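Local coordinates for protein anti-sigma-E factor RseA (Escherichia coli, PDB 1OR7) that holds the envelope-stress sigma factor sigma-E inactive as its anti-sigma factor until regulated proteolysis at the membrane releases it, at residues 4-9 with 21-26; 36-41 with 49-54. One frame throughout, in Å; residues are numbered along the deposited sequence. Where two conformers were deposited one is given.

Contact 1 of 2, residues 4-9 with 21-26; sequences EQLSAL and NELAHN
Leu6 and Leu9, one turn apart on helix 3-10, both meet Leu23 of helix 17-24; Leu23 offers a different methyl to each, CD1 to Leu6 and CD2 to Leu9, and both of them answer with CD2. Leu6 arrives first. Its side chain leaves the backbone at a slant to helix 17-24, yet the CD2 methyl comes within 4.3 Å of Leu23 CD1, a loose van der Waals approach. The second torsion of Leu6, chi2 25°, lies well away from a staggered value, so its methyl placement is not that of a relaxed leucine. Met29, Thr32 and Trp33 of helix 27-44 touch the same side chain, and Trp33 also meets Leu23. The apolar patch is therefore closed by three successive helices of the RseA N-terminal domain, the helical part that is sufficient to repress sigma-E. The CA atoms of Leu6 and Leu23 are 7.7 Å apart, a spacing that the leucine side chains span.

Ser7 turns instead to the partner protein, where its OG is hydrogen-bonded to a basic side chain. Leu9 then makes the tighter of the two contacts: its CD2 packs on Leu23 CD2 at 3.8 Å, the side chains crossing obliquely. CG of Leu9 stands anti to the backbone N (chi1 -173°), which carries the isobutyl group out from the helix to the Leu23 branch that Leu6 leaves to it. Thr14 and Leu20 touch Leu9 as well. The segments bury 106 Å² between them, about half of it on Leu23, and all three leucines are buried. Just past Leu23, Asn26 N-caps helix 27-44 with its OD1 bonded to the backbone N of Met29, while Leu23 O accepts a hydrogen bond from Gln30 NE2.

Contact 2 of 2, residues 36-41 with 49-54; sequences YHLIRD and EVLHFD
Leu51, midway along the short strand 50-52, points its side chain at Leu38 of helix 27-44, and the closest pair is Leu51 CD1 to Leu38 CD1 at 4.3 Å. Leu51 CD2 lies almost equally far from Leu38 CD1, so that one methyl rests before the fork of the other leucine. On its strand Leu51 is buried partly by an apolar side chain of the partner protein. Val50, Leu51 and His52 pair with a strand of that chain in an antiparallel beta ladder, which makes this piece of RseA part of an intermolecular sheet, with helix 27-44 lying on one side of it.

Phe53 follows two residues on, and its CE2 stands 3.9 Å from Leu38 CD2, the methyl meeting the ring obliquely. The two side chains cross at about a right angle. CG of Phe53 is anti to its carbonyl carbon (chi1 -65°), which sets the ring beside the Leu51 side chain, with Phe53 CZ 4.4 Å from Leu51 CD1. Leu38 turns CD2 to the ring, while CD1 faces Leu51 and also lies 4.4 Å from Phe53 CE2; the segments bury 101 Å². Phe53 itself remains on the surface. Beyond it, Asp54 O is hydrogen-bonded to Ser57 OG, in the opening turn of helix 55-64.

Contact 1 closes before contact 2 opens along the chain, and their centres lie 19 Å apart on opposite sides of the centre of the chain. Their nearest atoms come to about 4 Å without touching. Helix 27-44 joins them: it starts directly after residues 21-26 and supplies Leu38 to contact 2. One turn beyond Trp33, His37 ND1 donates a hydrogen bond to Trp33 O, and Arg40 makes a salt bridge with Asp11 just after helix 3-10. Contact 1 is a buried junction of helices, whereas contact 2 is partly buried. Both also border the partner protein that this domain holds.

Contact 1 of 2, residues 4-9 with 21-26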
loop_
_atom_site.group_PDB
_atom_site.type_symbol
_atom_site.label_atom_id
_atom_site.label_comp_id
_atom_site.label_asym_id
_atom_site.label_seq_id
_atom_site.Cartn_x
_atom_site.Cartn_y
_atom_site.Cartn_z
ATOM N N GLU B 4 -16.562 9.444 -3.713
ATOM C CA GLU B 4 -17.058 8.301 -4.467
ATOM C C GLU B 4 -16.229 8.092 -5.754
ATOM O O GLU B 4 -15.968 6.962 -6.166
ATOM C CB GLU B 4 -18.565 8.441 -4.780
ATOM C CG GLU B 4 -19.149 7.214 -5.465
ATOM C CD GLU B 4 -20.672 7.201 -5.503
ATOM O OE1 GLU B 4 -21.332 7.639 -4.536
ATOM O OE2 GLU B 4 -21.217 6.729 -6.503
ATOM N N GLN B 5 -15.809 9.191 -6.364
ATOM C CA GLN B 5 -14.977 9.164 -7.552
ATOM C C GLN B 5 -13.604 8.634 -7.168
ATOM O O GLN B 5 -12.995 7.855 -7.907
ATOM C CB GLN B 5 -14.863 10.578 -8.164
ATOM C CG GLN B 5 -16.174 11.110 -8.700
ATOM C CD GLN B 5 -16.038 12.508 -9.323
ATOM O OE1 GLN B 5 -15.623 13.457 -8.657
ATOM N NE2 GLN B 5 -16.361 12.617 -10.591
ATOM N N LEU B 6 -13.105 9.057 -6.016
ATOM C CA LEU B 6 -11.842 8.522 -5.513
ATOM C C LEU B 6 -11.942 7.002 -5.325
ATOM O O LEU B 6 -11.047 6.239 -5.702
ATOM C CB LEU B 6 -11.499 9.239 -4.206
ATOM C CG LEU B 6 -10.219 8.968 -3.442
ATOM C CD1 LEU B 6 -9.174 8.452 -4.328
ATOM C CD2 LEU B 6 -9.725 10.260 -2.814
ATOM N N SER B 7 -13.048 6.559 -4.744
ATOM C CA SER B 7 -13.309 5.141 -4.573
ATOM C C SER B 7 -13.268 4.425 -5.921
ATOM O O SER B 7 -12.671 3.374 -6.050
ATOM C CB SER B 7 -14.685 4.937 -3.957
ATOM O OG SER B 7 -14.852 3.614 -3.518
ATOM N N ALA B 8 -13.934 4.966 -6.927
ATOM C CA ALA B 8 -13.895 4.326 -8.246
ATOM C C ALA B 8 -12.484 4.291 -8.844
ATOM O O ALA B 8 -12.047 3.269 -9.416
ATOM C CB ALA B 8 -14.899 4.989 -9.213
ATOM N N LEU B 9 -11.757 5.398 -8.703
ATOM C CA LEU B 9 -10.395 5.484 -9.214
ATOM C C LEU B 9 -9.457 4.403 -8.625
ATOM O O LEU B 9 -8.733 3.728 -9.336
ATOM C CB LEU B 9 -9.854 6.857 -8.868
ATOM C CG LEU B 9 -8.511 7.251 -9.438
ATOM C CD1 LEU B 9 -8.646 7.484 -10.920
ATOM C CD2 LEU B 9 -8.037 8.515 -8.725
ATOM N N ASN B 21 -5.403 14.232 -11.525
ATOM C CA ASN B 21 -4.861 15.535 -11.194
ATOM C C ASN B 21 -5.423 16.088 -9.899
ATOM O O ASN B 21 -4.684 16.522 -9.031
ATOM C CB ASN B 21 -5.167 16.546 -12.298
ATOM C CG ASN B 21 -4.438 17.871 -12.090
ATOM O OD1 ASN B 21 -3.244 17.964 -12.350
ATOM N ND2 ASN B 21 -5.153 18.894 -11.620
ATOM N N GLU B 22 -6.740 16.118 -9.774
ATOM C CA GLU B 22 -7.351 16.671 -8.562
ATOM C C GLU B 22 -6.810 15.926 -7.346
ATOM O O GLU B 22 -6.467 16.549 -6.349
ATOM C CB GLU B 22 -8.863 16.516 -8.601
ATOM C CG GLU B 22 -9.760 17.522 -7.846
ATOM C CD GLU B 22 -9.124 18.841 -7.394
ATOM O OE1 GLU B 22 -8.597 19.580 -8.251
ATOM O OE2 GLU B 22 -9.203 19.164 -6.174
ATOM N N LEU B 23 -6.732 14.604 -7.444
ATOM C CA LEU B 23 -6.213 13.772 -6.348
ATOM C C LEU B 23 -4.817 14.231 -5.944
ATOM O O LEU B 23 -4.561 14.541 -4.785
ATOM C CB LEU B 23 -6.207 12.292 -6.746
ATOM C CG LEU B 23 -5.428 11.357 -5.837
ATOM C CD1 LEU B 23 -5.961 11.459 -4.433
ATOM C CD2 LEU B 23 -5.480 9.921 -6.329
ATOM N N ALA B 24 -3.919 14.316 -6.913
ATOM C CA ALA B 24 -2.539 14.777 -6.671
ATOM C C ALA B 24 -2.399 16.173 -6.037
ATOM O O ALA B 24 -1.327 16.509 -5.504
ATOM C CB ALA B 24 -1.789 14.781 -7.989
ATOM N N HIS B 25 -3.441 16.999 -6.139
ATOM C CA HIS B 25 -3.385 18.352 -5.622
ATOM C C HIS B 25 -4.401 18.629 -4.515
ATOM O O HIS B 25 -4.613 19.787 -4.158
ATOM C CB HIS B 25 -3.577 19.348 -6.779
ATOM C CG HIS B 25 -2.466 19.307 -7.776
ATOM N ND1 HIS B 25 -1.290 20.009 -7.603
ATOM C CD2 HIS B 25 -2.326 18.611 -8.928
ATOM C CE1 HIS B 25 -0.481 19.761 -8.617
ATOM N NE2 HIS B 25 -1.079 18.904 -9.427
ATOM N N ASN B 26 -5.043 17.594 -3.968
ATOM C CA ASN B 26 -6.057 17.817 -2.931
ATOM C C ASN B 26 -5.664 17.040 -1.680
ATOM O O ASN B 26 -5.714 15.798 -1.651
ATOM C CB ASN B 26 -7.453 17.409 -3.441
ATOM C CG ASN B 26 -8.568 17.634 -2.401
ATOM O OD1 ASN B 26 -8.450 17.270 -1.216
ATOM N ND2 ASN B 26 -9.675 18.200 -2.860
#

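Contact 2 of 2, residues 36-41 with 49-54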
loop_
_atom_site.group_PDB
_atom_site.type_symbol
_atom_site.label_atom_id
_atom_site.label_comp_id
_atom_site.label_asym_id
_atom_site.label_seq_id
_atom_site.Cartn_x
_atom_site.Cartn_y
_atom_site.Cartn_z
ATOM N N TYR B 36 -8.181 4.518 2.370
ATOM C CA TYR B 36 -8.827 3.432 1.618
ATOM C C TYR B 36 -7.836 2.332 1.218
ATOM O O TYR B 36 -8.193 1.162 1.201
ATOM C CB TYR B 36 -9.568 3.948 0.361
ATOM C CG TYR B 36 -10.836 4.760 0.602
ATOM C CD1 TYR B 36 -11.327 5.005 1.885
ATOM C CD2 TYR B 36 -11.528 5.331 -0.468
ATOM C CE1 TYR B 36 -12.483 5.783 2.088
ATOM C CE2 TYR B 36 -12.689 6.097 -0.267
ATOM C CZ TYR B 36 -13.151 6.307 1.002
ATOM O OH TYR B 36 -14.295 7.052 1.171
ATOM N N HIS B 37 -6.611 2.708 0.883
ATOM C CA HIS B 37 -5.595 1.729 0.575
ATOM C C HIS B 37 -5.179 0.971 1.873
ATOM O O HIS B 37 -4.979 -0.233 1.817
ATOM C CB HIS B 37 -4.422 2.345 -0.190
ATOM C CG HIS B 37 -4.708 2.567 -1.649
ATOM N ND1 HIS B 37 -5.245 3.739 -2.135
ATOM C CD2 HIS B 37 -4.516 1.769 -2.730
ATOM C CE1 HIS B 37 -5.391 3.643 -3.447
ATOM N NE2 HIS B 37 -4.951 2.461 -3.835
ATOM N N LEU B 38 -5.176 1.628 3.034
ATOM C CA LEU B 38 -4.883 0.921 4.295
ATOM C C LEU B 38 -5.966 -0.149 4.534
ATOM O O LEU B 38 -5.660 -1.316 4.832
ATOM C CB LEU B 38 -4.791 1.883 5.475
ATOM C CG LEU B 38 -4.530 1.272 6.869
ATOM C CD1 LEU B 38 -3.244 0.487 6.892
ATOM C CD2 LEU B 38 -4.479 2.358 7.895
ATOM N N ILE B 39 -7.229 0.232 4.342
ATOM C CA ILE B 39 -8.342 -0.714 4.459
ATOM C C ILE B 39 -8.173 -1.878 3.502
ATOM O O ILE B 39 -8.346 -3.022 3.912
ATOM C CB ILE B 39 -9.678 -0.004 4.234
ATOM C CG1 ILE B 39 -9.976 0.874 5.443
ATOM C CG2 ILE B 39 -10.824 -0.985 4.061
ATOM C CD1 ILE B 39 -11.026 1.926 5.199
ATOM N N ARG B 40 -7.841 -1.606 2.238
ATOM C CA ARG B 40 -7.584 -2.679 1.282
ATOM C C ARG B 40 -6.469 -3.618 1.778
ATOM O O ARG B 40 -6.598 -4.862 1.726
ATOM C CB ARG B 40 -7.204 -2.111 -0.083
ATOM C CG ARG B 40 -6.537 -3.082 -1.044
ATOM C CD ARG B 40 -6.286 -2.504 -2.441
ATOM N NE ARG B 40 -7.562 -2.208 -3.053
ATOM C CZ ARG B 40 -7.743 -1.540 -4.144
ATOM N NH1 ARG B 40 -6.719 -1.056 -4.841
ATOM N NH2 ARG B 40 -8.981 -1.387 -4.582
ATOM N N ASP B 41 -5.369 -3.034 2.241
ATOM C CA ASP B 41 -4.244 -3.853 2.643
ATOM C C ASP B 41 -4.643 -4.741 3.828
ATOM O O ASP B 41 -4.312 -5.929 3.858
ATOM C CB ASP B 41 -3.054 -2.985 2.966
ATOM C CG ASP B 41 -2.479 -2.276 1.738
ATOM O OD1 ASP B 41 -2.779 -2.642 0.560
ATOM O OD2 ASP B 41 -1.690 -1.318 1.891
ATOM N N GLU B 49 3.587 -7.309 10.305
ATOM C CA GLU B 49 3.057 -7.442 11.649
ATOM C C GLU B 49 2.873 -6.060 12.286
ATOM O O GLU B 49 1.888 -5.798 12.975
ATOM C CB GLU B 49 4.022 -8.298 12.466
ATOM C CG GLU B 49 3.559 -8.581 13.887
ATOM C CD GLU B 49 4.261 -9.754 14.553
ATOM O OE1 GLU B 49 5.419 -9.600 15.036
ATOM O OE2 GLU B 49 3.627 -10.833 14.629
ATOM N N VAL B 50 3.832 -5.180 12.066
ATOM C CA VAL B 50 3.761 -3.858 12.607
ATOM C C VAL B 50 3.671 -2.867 11.450
ATOM O O VAL B 50 4.546 -2.820 10.587
ATOM C CB VAL B 50 4.993 -3.537 13.431
ATOM C CG1 VAL B 50 4.897 -2.152 14.009
ATOM C CG2 VAL B 50 5.179 -4.522 14.585
ATOM N N LEU B 51 2.584 -2.104 11.418
ATOM C CA LEU B 51 2.404 -1.066 10.447
ATOM C C LEU B 51 3.178 0.180 10.840
ATOM O O LEU B 51 3.167 0.592 11.989
ATOM C CB LEU B 51 0.944 -0.676 10.392
ATOM C CG LEU B 51 0.028 -1.752 9.831
ATOM C CD1 LEU B 51 -1.370 -1.450 10.257
ATOM C CD2 LEU B 51 0.163 -1.790 8.342
ATOM N N HIS B 52 3.852 0.772 9.868
ATOM C CA HIS B 52 4.510 2.035 10.046
ATOM C C HIS B 52 3.775 3.038 9.177
ATOM O O HIS B 52 3.520 2.779 8.014
ATOM C CB HIS B 52 5.943 1.910 9.582
ATOM C CG HIS B 52 6.790 1.086 10.492
ATOM N ND1 HIS B 52 7.740 1.639 11.321
ATOM C CD2 HIS B 52 6.824 -0.245 10.713
ATOM C CE1 HIS B 52 8.318 0.686 12.019
ATOM N NE2 HIS B 52 7.785 -0.467 11.667
ATOM N N PHE B 53 3.444 4.193 9.713
ATOM C CA PHE B 53 2.665 5.152 8.936
ATOM C C PHE B 53 3.486 6.286 8.361
ATOM O O PHE B 53 2.914 7.241 7.829
ATOM C CB PHE B 53 1.565 5.749 9.811
ATOM C CG PHE B 53 0.562 4.764 10.244
ATOM C CD1 PHE B 53 0.379 4.481 11.572
ATOM C CD2 PHE B 53 -0.216 4.120 9.314
ATOM C CE1 PHE B 53 -0.562 3.553 11.971
ATOM C CE2 PHE B 53 -1.135 3.205 9.691
ATOM C CZ PHE B 53 -1.311 2.898 11.019
ATOM N N ASP B 54 4.806 6.208 8.462
ATOM C CA ASP B 54 5.655 7.248 7.914
ATOM C C ASP B 54 6.423 6.813 6.672
ATOM O O ASP B 54 7.337 7.492 6.241
ATOM C CB ASP B 54 6.667 7.696 8.972
ATOM C CG ASP B 54 7.644 6.601 9.339
ATOM O OD1 ASP B 54 7.442 5.417 8.935
ATOM O OD2 ASP B 54 8.658 6.829 10.019
#